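Local coordinates for 450aa long hypothetical fmu protein (Pyrococcus horikoshii, PDB 2YXL) that probably transfers a methyl group from S-adenosylmethionine to C5 of cytosine in RNA, as an archaeal relative of the bacterial Fmu/RsmB rRNA methyltransferases, at residues L336-T341 with Q366-L371; L386-S391 with F441-L446. All coordinates share one frame; numbering follows the deposited sequence.

Contact 1 (L336-T341 with Q366-L371); sequences LDAPCT and QLQREL. With SFG (sinefungin), chain B.
The backbones come nearest at Ala338 and Gln368, CA to CA 6.1 Å, where 336-341 passes helix 361-376. The polar link is a single bond: Gln368 NE2 donates to Pro339 O at 2.9 Å. It is nearly straight (N-H...O 167°) and uses a lone pair in the carbonyl plane, with the acceptor also near the plane of the Gln368 amide. With CG beside its own backbone N (chi1 -69°) and the chain extended beyond, Gln368 runs along Ala338, its CG 3.7 Å from Ala338 CB, before the amide reaches the carbonyl. NE2 also donates to Glu396, which fixes the amide's rotation. Pro339 is wedged between the helix and sinefungin: its CD meets Leu371 CD1 at 3.7 Å, while CG approaches C8 of the adenine at 3.4 Å and Leu367 CD2 at 3.9 Å. Leu336 crosses Leu371 at about a right angle, CD2 to CB 3.8 Å. At the centre of an inverse gamma turn, Asp337 turns to the ligand instead: its OD2 accepts from sinefungin N at 2.7 Å and forms a salt bridge with Lys273. The Asp-Ala-Pro-Cys sequence matches motif IV of RNA cytosine-5 methyltransferases. Strand 331-337 lies parallel to strand 383-389, whose Tyr387 packs against Leu336 and Ala338, and helix 361-376 provides the beta-alpha-beta crossover between the two strands.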
ATOM      1  N   LEU A 336      -5.492  -1.709  17.318  1.00 28.44           N
ATOM      2  CA  LEU A 336      -4.950  -0.453  16.831  1.00 28.99           C
ATOM      3  C   LEU A 336      -4.008  -0.723  15.662  1.00 29.55           C
ATOM      4  O   LEU A 336      -2.802  -0.927  15.840  1.00 29.59           O
ATOM      5  CB  LEU A 336      -4.265   0.345  17.954  1.00 28.97           C
ATOM      6  CG  LEU A 336      -3.619   1.704  17.628  1.00 28.76           C
ATOM      7  CD1 LEU A 336      -4.534   2.618  16.811  1.00 28.84           C
ATOM      8  CD2 LEU A 336      -3.167   2.404  18.902  1.00 28.89           C
ATOM      9  N   ASP A 337      -4.583  -0.755  14.464  1.00 30.24           N
ATOM     10  CA  ASP A 337      -3.800  -0.812  13.244  1.00 30.91           C
ATOM     11  C   ASP A 337      -3.465   0.630  12.900  1.00 31.13           C
ATOM     12  O   ASP A 337      -4.146   1.278  12.102  1.00 31.00           O
ATOM     13  CB  ASP A 337      -4.572  -1.509  12.120  1.00 31.01           C
ATOM     14  CG  ASP A 337      -3.750  -1.662  10.854  1.00 32.19           C
ATOM     15  OD1 ASP A 337      -2.541  -1.977  10.949  1.00 33.19           O
ATOM     16  OD2 ASP A 337      -4.314  -1.473   9.756  1.00 33.54           O
ATOM     17  N   ALA A 338      -2.402   1.116  13.535  1.00 31.70           N
ATOM     18  CA  ALA A 338      -2.102   2.542  13.617  1.00 32.29           C
ATOM     19  C   ALA A 338      -1.744   3.168  12.280  1.00 32.75           C
ATOM     20  O   ALA A 338      -1.076   2.538  11.462  1.00 33.03           O
ATOM     21  CB  ALA A 338      -0.982   2.779  14.624  1.00 32.18           C
ATOM     22  N   PRO A 339      -2.194   4.418  12.052  1.00 33.22           N
ATOM     23  CA  PRO A 339      -1.681   5.172  10.916  1.00 33.55           C
ATOM     24  C   PRO A 339      -0.167   5.247  11.038  1.00 34.01           C
ATOM     25  O   PRO A 339       0.353   5.460  12.137  1.00 34.01           O
ATOM     26  CB  PRO A 339      -2.310   6.563  11.098  1.00 33.41           C
ATOM     27  CG  PRO A 339      -2.785   6.601  12.511  1.00 33.19           C
ATOM     28  CD  PRO A 339      -3.180   5.199  12.820  1.00 33.19           C
ATOM     29  N   CYS A 340       0.535   5.038   9.931  1.00 34.64           N
ATOM     30  CA  CYS A 340       1.987   4.943   9.970  1.00 35.29           C
ATOM     31  C   CYS A 340       2.623   5.405   8.667  1.00 35.61           C
ATOM     32  O   CYS A 340       1.925   5.845   7.751  1.00 35.67           O
ATOM     33  CB  CYS A 340       2.414   3.510  10.310  1.00 35.42           C
ATOM     34  SG  CYS A 340       2.009   2.293   9.048  1.00 36.02           S
ATOM     35  N   THR A 341       3.949   5.300   8.598  1.00 36.15           N
ATOM     36  CA  THR A 341       4.720   5.706   7.420  1.00 36.63           C
ATOM     37  C   THR A 341       4.469   4.833   6.188  1.00 36.95           C
ATOM     38  O   THR A 341       4.653   5.290   5.060  1.00 37.17           O
ATOM     39  CB  THR A 341       6.237   5.701   7.706  1.00 36.70           C
ATOM     40  OG1 THR A 341       6.624   4.433   8.259  1.00 36.38           O
ATOM     41  CG2 THR A 341       6.611   6.833   8.659  1.00 36.63           C
ATOM     42  N   GLN A 366       4.442  10.022  17.399  1.00 37.18           N
ATOM     43  CA  GLN A 366       3.698  10.723  18.452  1.00 36.49           C
ATOM     44  C   GLN A 366       2.195  10.441  18.373  1.00 35.94           C
ATOM     45  O   GLN A 366       1.542  10.267  19.405  1.00 35.85           O
ATOM     46  CB  GLN A 366       3.971  12.238  18.420  1.00 36.48           C
ATOM     47  CG  GLN A 366       3.462  13.001  19.657  1.00 36.40           C
ATOM     48  CD  GLN A 366       3.708  14.508  19.594  1.00 36.65           C
ATOM     49  OE1 GLN A 366       4.291  15.090  20.510  1.00 36.55           O
ATOM     50  NE2 GLN A 366       3.257  15.144  18.517  1.00 36.76           N
ATOM     51  N   LEU A 367       1.655  10.395  17.153  1.00 35.27           N
ATOM     52  CA  LEU A 367       0.233  10.103  16.945  1.00 34.83           C
ATOM     53  C   LEU A 367      -0.125   8.687  17.389  1.00 34.51           C
ATOM     54  O   LEU A 367      -1.196   8.461  17.955  1.00 34.53           O
ATOM     55  CB  LEU A 367      -0.181  10.332  15.484  1.00 34.77           C
ATOM     56  CG  LEU A 367      -1.641  10.054  15.086  1.00 34.95           C
ATOM     57  CD1 LEU A 367      -2.641  10.901  15.885  1.00 34.72           C
ATOM     58  CD2 LEU A 367      -1.845  10.261  13.595  1.00 34.72           C
ATOM     59  N   GLN A 368       0.780   7.744  17.137  1.00 34.06           N
ATOM     60  CA  GLN A 368       0.598   6.355  17.554  1.00 33.71           C
ATOM     61  C   GLN A 368       0.555   6.229  19.077  1.00 33.43           C
ATOM     62  O   GLN A 368      -0.259   5.478  19.620  1.00 33.28           O
ATOM     63  CB  GLN A 368       1.696   5.469  16.960  1.00 33.68           C
ATOM     64  CG  GLN A 368       1.598   5.300  15.438  1.00 33.84           C
ATOM     65  CD  GLN A 368       2.942   5.071  14.760  1.00 33.85           C
ATOM     66  OE1 GLN A 368       3.951   4.800  15.411  1.00 33.93           O
ATOM     67  NE2 GLN A 368       2.958   5.187  13.438  1.00 34.17           N
ATOM     68  N   ARG A 369       1.419   6.984  19.757  1.00 33.11           N
ATOM     69  CA  ARG A 369       1.474   6.983  21.223  1.00 32.81           C
ATOM     70  C   ARG A 369       0.192   7.498  21.874  1.00 32.36           C
ATOM     71  O   ARG A 369      -0.260   6.937  22.872  1.00 32.31           O
ATOM     72  CB  ARG A 369       2.682   7.772  21.734  1.00 32.89           C
ATOM     73  CG  ARG A 369       4.026   7.104  21.473  1.00 33.46           C
ATOM     74  CD  ARG A 369       5.144   7.844  22.189  1.00 34.36           C
ATOM     75  NE  ARG A 369       6.454   7.592  21.590  1.00 35.05           N
ATOM     76  CZ  ARG A 369       7.596   8.129  22.018  1.00 35.39           C
ATOM     77  NH1 ARG A 369       8.734   7.840  21.401  1.00 35.54           N
ATOM     78  NH2 ARG A 369       7.608   8.951  23.062  1.00 35.63           N
ATOM     79  N   GLU A 370      -0.393   8.554  21.310  1.00 31.97           N
ATOM     80  CA  GLU A 370      -1.628   9.123  21.867  1.00 31.83           C
ATOM     81  C   GLU A 370      -2.880   8.320  21.497  1.00 31.47           C
ATOM     82  O   GLU A 370      -3.885   8.368  22.206  1.00 31.48           O
ATOM     83  CB  GLU A 370      -1.777  10.624  21.547  1.00 31.80           C
ATOM     84  CG  GLU A 370      -1.888  10.983  20.070  1.00 32.08           C
ATOM     85  CD  GLU A 370      -1.635  12.460  19.799  1.00 32.08           C
ATOM     86  OE1 GLU A 370      -0.855  13.089  20.547  1.00 32.41           O
ATOM     87  OE2 GLU A 370      -2.212  12.992  18.825  1.00 32.36           O
ATOM     88  N   LEU A 371      -2.808   7.574  20.397  1.00 31.26           N
ATOM     89  CA  LEU A 371      -3.839   6.584  20.086  1.00 30.81           C
ATOM     90  C   LEU A 371      -3.672   5.370  21.001  1.00 30.59           C
ATOM     91  O   LEU A 371      -4.658   4.780  21.456  1.00 30.49           O
ATOM     92  CB  LEU A 371      -3.784   6.170  18.614  1.00 30.73           C
ATOM     93  CG  LEU A 371      -4.152   7.209  17.548  1.00 30.44           C
ATOM     94  CD1 LEU A 371      -3.813   6.676  16.164  1.00 29.89           C
ATOM     95  CD2 LEU A 371      -5.618   7.610  17.621  1.00 29.89           C
TER
HETATM   96  N   SFG B5748      -6.948  -0.831   9.716  1.00 75.25           N
HETATM   97  CA  SFG B5748      -7.259  -0.369   8.352  1.00 75.30           C
HETATM   98  C   SFG B5748      -7.543  -1.578   7.435  1.00 75.22           C
HETATM   99  O   SFG B5748      -8.238  -1.375   6.418  1.00 75.22           O
HETATM  100  OXT SFG B5748      -7.071  -2.684   7.775  1.00 75.15           O
HETATM  101  CB  SFG B5748      -6.107   0.497   7.806  1.00 75.33           C
HETATM  102  CG  SFG B5748      -5.954   1.795   8.621  1.00 75.63           C
HETATM  103  CD  SFG B5748      -4.873   2.732   8.058  1.00 76.08           C
HETATM  104  NE  SFG B5748      -3.569   2.060   8.153  1.00 76.02           N
HETATM  105  C5' SFG B5748      -4.769   4.053   8.852  1.00 77.17           C
HETATM  106  C4' SFG B5748      -6.112   4.805   9.031  1.00 77.98           C
HETATM  107  O4' SFG B5748      -5.986   5.559  10.260  1.00 78.53           O
HETATM  108  C3' SFG B5748      -6.405   5.848   7.938  1.00 78.30           C
HETATM  109  O3' SFG B5748      -7.650   5.520   7.308  1.00 77.81           O
HETATM  110  C2' SFG B5748      -6.515   7.179   8.698  1.00 78.74           C
HETATM  111  O2' SFG B5748      -7.589   7.982   8.191  1.00 78.56           O
HETATM  112  C1' SFG B5748      -6.852   6.699  10.105  1.00 79.37           C
HETATM  113  N9  SFG B5748      -6.540   7.673  11.192  1.00 79.66           N
HETATM  114  C8  SFG B5748      -5.426   8.398  11.318  1.00 79.80           C
HETATM  115  N7  SFG B5748      -5.499   9.145  12.421  1.00 79.87           N
HETATM  116  C5  SFG B5748      -6.668   8.895  13.003  1.00 79.96           C
HETATM  117  C6  SFG B5748      -7.293   9.365  14.156  1.00 79.83           C
HETATM  118  N6  SFG B5748      -6.697  10.266  14.935  1.00 79.71           N
HETATM  119  N1  SFG B5748      -8.513   8.895  14.474  1.00 79.73           N
HETATM  120  C2  SFG B5748      -9.117   7.998  13.705  1.00 79.81           C
HETATM  121  N3  SFG B5748      -8.548   7.531  12.600  1.00 79.86           N
HETATM  122  C4  SFG B5748      -7.329   7.958  12.225  1.00 79.86           C

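Contact 2 (L386-S391 with F441-L446); sequences LYTTCS and FFYALL
Thr389 O accepts from Phe442 N at 3.0 Å, receives a CA-H contact from Phe441, and stands 3.5 Å above the centre of one face of the Phe441 ring. The strands run antiparallel, their axes at 169°. Their straightest bond is Tyr387 N to Ala444 O, 2.8 Å with an N-H...O angle of 173°; Thr389 N to Phe442 O is weak. The Phe441 ring turns across the neighbouring strand, bringing CD2 to 3.8 Å from Cys390 CB and CE1 to 3.6 Å from Thr388 CB. At Thr388, OG1, which bonds Asp337, sits between the backbone N and carbonyl carbon (chi1 60°), leaving CG2 4.0 Å from Tyr443 CD2. The Tyr387 and Phe442 rings meet edge to edge, CD2 to CE2 4.1 Å. Thr389 OG1 closes an ST turn on Ser391 N and also bonds Asn397. Replacing Phe441 with a serine would probably open a gap beside Thr388 and Cys390, leaving Cys390 CB without its apolar neighbour. Cys390, the predicted nucleophile, comes directly after Thr389, and its CB packs obliquely against the Phe441 ring; this is consistent with the contact helping to place its backbone and CB, while the ring does not touch SG.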
ATOM      1  N   LEU A 386      -4.050  -5.230  20.595  1.00 26.37           N
ATOM      2  CA  LEU A 386      -3.063  -5.498  19.553  1.00 26.81           C
ATOM      3  C   LEU A 386      -2.692  -4.219  18.827  1.00 27.02           C
ATOM      4  O   LEU A 386      -3.557  -3.499  18.323  1.00 26.96           O
ATOM      5  CB  LEU A 386      -3.535  -6.567  18.559  1.00 26.80           C
ATOM      6  CG  LEU A 386      -2.610  -6.830  17.357  1.00 27.16           C
ATOM      7  CD1 LEU A 386      -1.286  -7.492  17.751  1.00 26.93           C
ATOM      8  CD2 LEU A 386      -3.322  -7.655  16.298  1.00 27.09           C
ATOM      9  N   TYR A 387      -1.394  -3.945  18.799  1.00 27.41           N
ATOM     10  CA  TYR A 387      -0.859  -2.808  18.080  1.00 28.04           C
ATOM     11  C   TYR A 387      -0.135  -3.316  16.836  1.00 28.54           C
ATOM     12  O   TYR A 387       0.731  -4.193  16.923  1.00 28.55           O
ATOM     13  CB  TYR A 387       0.085  -2.019  18.991  1.00 27.90           C
ATOM     14  CG  TYR A 387       0.801  -0.863  18.331  1.00 27.51           C
ATOM     15  CD1 TYR A 387       0.190   0.387  18.208  1.00 27.43           C
ATOM     16  CD2 TYR A 387       2.102  -1.011  17.856  1.00 27.31           C
ATOM     17  CE1 TYR A 387       0.855   1.462  17.617  1.00 27.07           C
ATOM     18  CE2 TYR A 387       2.776   0.057  17.261  1.00 27.54           C
ATOM     19  CZ  TYR A 387       2.147   1.287  17.147  1.00 27.43           C
ATOM     20  OH  TYR A 387       2.812   2.332  16.551  1.00 27.82           O
ATOM     21  N   THR A 388      -0.515  -2.784  15.680  1.00 29.21           N
ATOM     22  CA  THR A 388       0.148  -3.126  14.426  1.00 30.00           C
ATOM     23  C   THR A 388       0.400  -1.888  13.592  1.00 30.76           C
ATOM     24  O   THR A 388      -0.382  -0.937  13.625  1.00 30.95           O
ATOM     25  CB  THR A 388      -0.665  -4.128  13.552  1.00 29.77           C
ATOM     26  OG1 THR A 388      -1.940  -3.566  13.216  1.00 29.74           O
ATOM     27  CG2 THR A 388      -0.856  -5.460  14.249  1.00 29.30           C
ATOM     28  N   THR A 389       1.515  -1.910  12.868  1.00 31.74           N
ATOM     29  CA  THR A 389       1.779  -0.976  11.781  1.00 32.76           C
ATOM     30  C   THR A 389       2.275  -1.773  10.577  1.00 33.26           C
ATOM     31  O   THR A 389       2.714  -2.921  10.714  1.00 33.27           O
ATOM     32  CB  THR A 389       2.866   0.069  12.141  1.00 32.92           C
ATOM     33  OG1 THR A 389       4.157  -0.556  12.131  1.00 33.50           O
ATOM     34  CG2 THR A 389       2.605   0.710  13.509  1.00 33.09           C
ATOM     35  N   CYS A 390       2.200  -1.167   9.397  1.00 33.80           N
ATOM     36  CA  CYS A 390       2.880  -1.716   8.232  1.00 34.48           C
ATOM     37  C   CYS A 390       4.133  -0.886   7.958  1.00 34.38           C
ATOM     38  O   CYS A 390       4.409  -0.489   6.829  1.00 34.54           O
ATOM     39  CB  CYS A 390       1.950  -1.786   7.023  1.00 34.55           C
ATOM     40  SG  CYS A 390       1.060  -0.269   6.707  1.00 36.85           S
ATOM     41  N   SER A 391       4.878  -0.628   9.029  1.00 34.53           N
ATOM     42  CA  SER A 391       6.129   0.114   8.971  1.00 34.49           C
ATOM     43  C   SER A 391       7.267  -0.776   9.457  1.00 34.61           C
ATOM     44  O   SER A 391       7.059  -1.664  10.282  1.00 34.39           O
ATOM     45  CB  SER A 391       6.039   1.373   9.834  1.00 34.35           C
ATOM     46  OG  SER A 391       7.313   1.976   9.994  1.00 34.07           O
ATOM     47  N   PHE A 441       5.699  -5.717   8.339  1.00 31.90           N
ATOM     48  CA  PHE A 441       4.625  -5.581   9.317  1.00 31.74           C
ATOM     49  C   PHE A 441       5.135  -5.765  10.743  1.00 31.76           C
ATOM     50  O   PHE A 441       6.178  -6.386  10.962  1.00 31.91           O
ATOM     51  CB  PHE A 441       3.534  -6.609   9.020  1.00 31.53           C
ATOM     52  CG  PHE A 441       2.136  -6.104   9.232  1.00 30.95           C
ATOM     53  CD1 PHE A 441       1.435  -6.425  10.390  1.00 30.51           C
ATOM     54  CD2 PHE A 441       1.511  -5.325   8.265  1.00 30.71           C
ATOM     55  CE1 PHE A 441       0.135  -5.974  10.586  1.00 30.32           C
ATOM     56  CE2 PHE A 441       0.209  -4.866   8.449  1.00 30.96           C
ATOM     57  CZ  PHE A 441      -0.480  -5.190   9.616  1.00 31.02           C
ATOM     58  N   PHE A 442       4.391  -5.220  11.703  1.00 31.60           N
ATOM     59  CA  PHE A 442       4.753  -5.316  13.112  1.00 31.32           C
ATOM     60  C   PHE A 442       3.538  -5.655  13.959  1.00 31.28           C
ATOM     61  O   PHE A 442       2.444  -5.148  13.716  1.00 31.04           O
ATOM     62  CB  PHE A 442       5.387  -4.010  13.586  1.00 31.46           C
ATOM     63  CG  PHE A 442       5.803  -4.025  15.034  1.00 31.61           C
ATOM     64  CD1 PHE A 442       6.954  -4.701  15.434  1.00 31.21           C
ATOM     65  CD2 PHE A 442       5.047  -3.358  15.993  1.00 31.44           C
ATOM     66  CE1 PHE A 442       7.343  -4.713  16.761  1.00 31.38           C
ATOM     67  CE2 PHE A 442       5.428  -3.365  17.327  1.00 31.72           C
ATOM     68  CZ  PHE A 442       6.578  -4.046  17.712  1.00 31.81           C
ATOM     69  N   TYR A 443       3.750  -6.521  14.949  1.00 31.33           N
ATOM     70  CA  TYR A 443       2.693  -6.990  15.843  1.00 31.38           C
ATOM     71  C   TYR A 443       3.124  -6.851  17.300  1.00 31.38           C
ATOM     72  O   TYR A 443       4.237  -7.245  17.668  1.00 31.51           O
ATOM     73  CB  TYR A 443       2.367  -8.468  15.576  1.00 31.54           C
ATOM     74  CG  TYR A 443       2.095  -8.830  14.134  1.00 31.63           C
ATOM     75  CD1 TYR A 443       3.143  -9.007  13.234  1.00 31.61           C
ATOM     76  CD2 TYR A 443       0.790  -9.029  13.680  1.00 31.79           C
ATOM     77  CE1 TYR A 443       2.905  -9.346  11.916  1.00 32.24           C
ATOM     78  CE2 TYR A 443       0.538  -9.373  12.359  1.00 31.79           C
ATOM     79  CZ  TYR A 443       1.603  -9.531  11.484  1.00 32.03           C
ATOM     80  OH  TYR A 443       1.380  -9.864  10.173  1.00 31.51           O
ATOM     81  N   ALA A 444       2.237  -6.303  18.129  1.00 31.14           N
ATOM     82  CA  ALA A 444       2.452  -6.261  19.572  1.00 30.83           C
ATOM     83  C   ALA A 444       1.148  -6.550  20.297  1.00 30.74           C
ATOM     84  O   ALA A 444       0.217  -5.742  20.258  1.00 30.73           O
ATOM     85  CB  ALA A 444       3.008  -4.921  19.991  1.00 30.88           C
ATOM     86  N   LEU A 445       1.082  -7.712  20.942  1.00 30.56           N
ATOM     87  CA  LEU A 445      -0.107  -8.113  21.681  1.00 30.47           C
ATOM     88  C   LEU A 445       0.063  -7.814  23.169  1.00 30.50           C
ATOM     89  O   LEU A 445       1.065  -8.182  23.786  1.00 30.47           O
ATOM     90  CB  LEU A 445      -0.442  -9.592  21.441  1.00 30.46           C
ATOM     91  CG  LEU A 445      -1.804 -10.112  21.926  1.00 30.24           C
ATOM     92  CD1 LEU A 445      -2.969  -9.433  21.201  1.00 29.84           C
ATOM     93  CD2 LEU A 445      -1.893 -11.626  21.778  1.00 30.41           C
ATOM     94  N   LEU A 446      -0.936  -7.140  23.726  1.00 30.43           N
ATOM     95  CA  LEU A 446      -0.875  -6.618  25.082  1.00 30.48           C
ATOM     96  C   LEU A 446      -2.144  -6.991  25.830  1.00 30.47           C
ATOM     97  O   LEU A 446      -3.226  -7.003  25.248  1.00 30.47           O
ATOM     98  CB  LEU A 446      -0.727  -5.091  25.041  1.00 30.38           C
ATOM     99  CG  LEU A 446       0.374  -4.532  24.129  1.00 30.36           C
ATOM    100  CD1 LEU A 446      -0.033  -3.210  23.483  1.00 30.08           C
ATOM    101  CD2 LEU A 446       1.691  -4.402  24.883  1.00 30.36           C
TER

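How the contacts relate
Contact 1 precedes contact 2 along the chain; their centres lie about 10 Å apart, and both draw on one Rossmann-like sheet, contact 1 through strand 331-337 and the helix packed on it. Strands 331-337 and 383-389 are parallel neighbours, tied by Leu336 N to Leu386 O at 2.8 Å; strand 441-447 adds on antiparallel, the reversed strand of class I methyltransferases. Asp337 OD1 to Thr388 OG1, 2.8 Å, joins the cofactor-binding end of contact 1 to contact 2. Each parallel strand leads into a loop carrying a cysteine, and the Cys340 and Cys390 side chains lie about 4 Å apart (nearest atoms). The latter, the predicted nucleophile, is about 5 Å from sinefungin, as expected for methyl transfer.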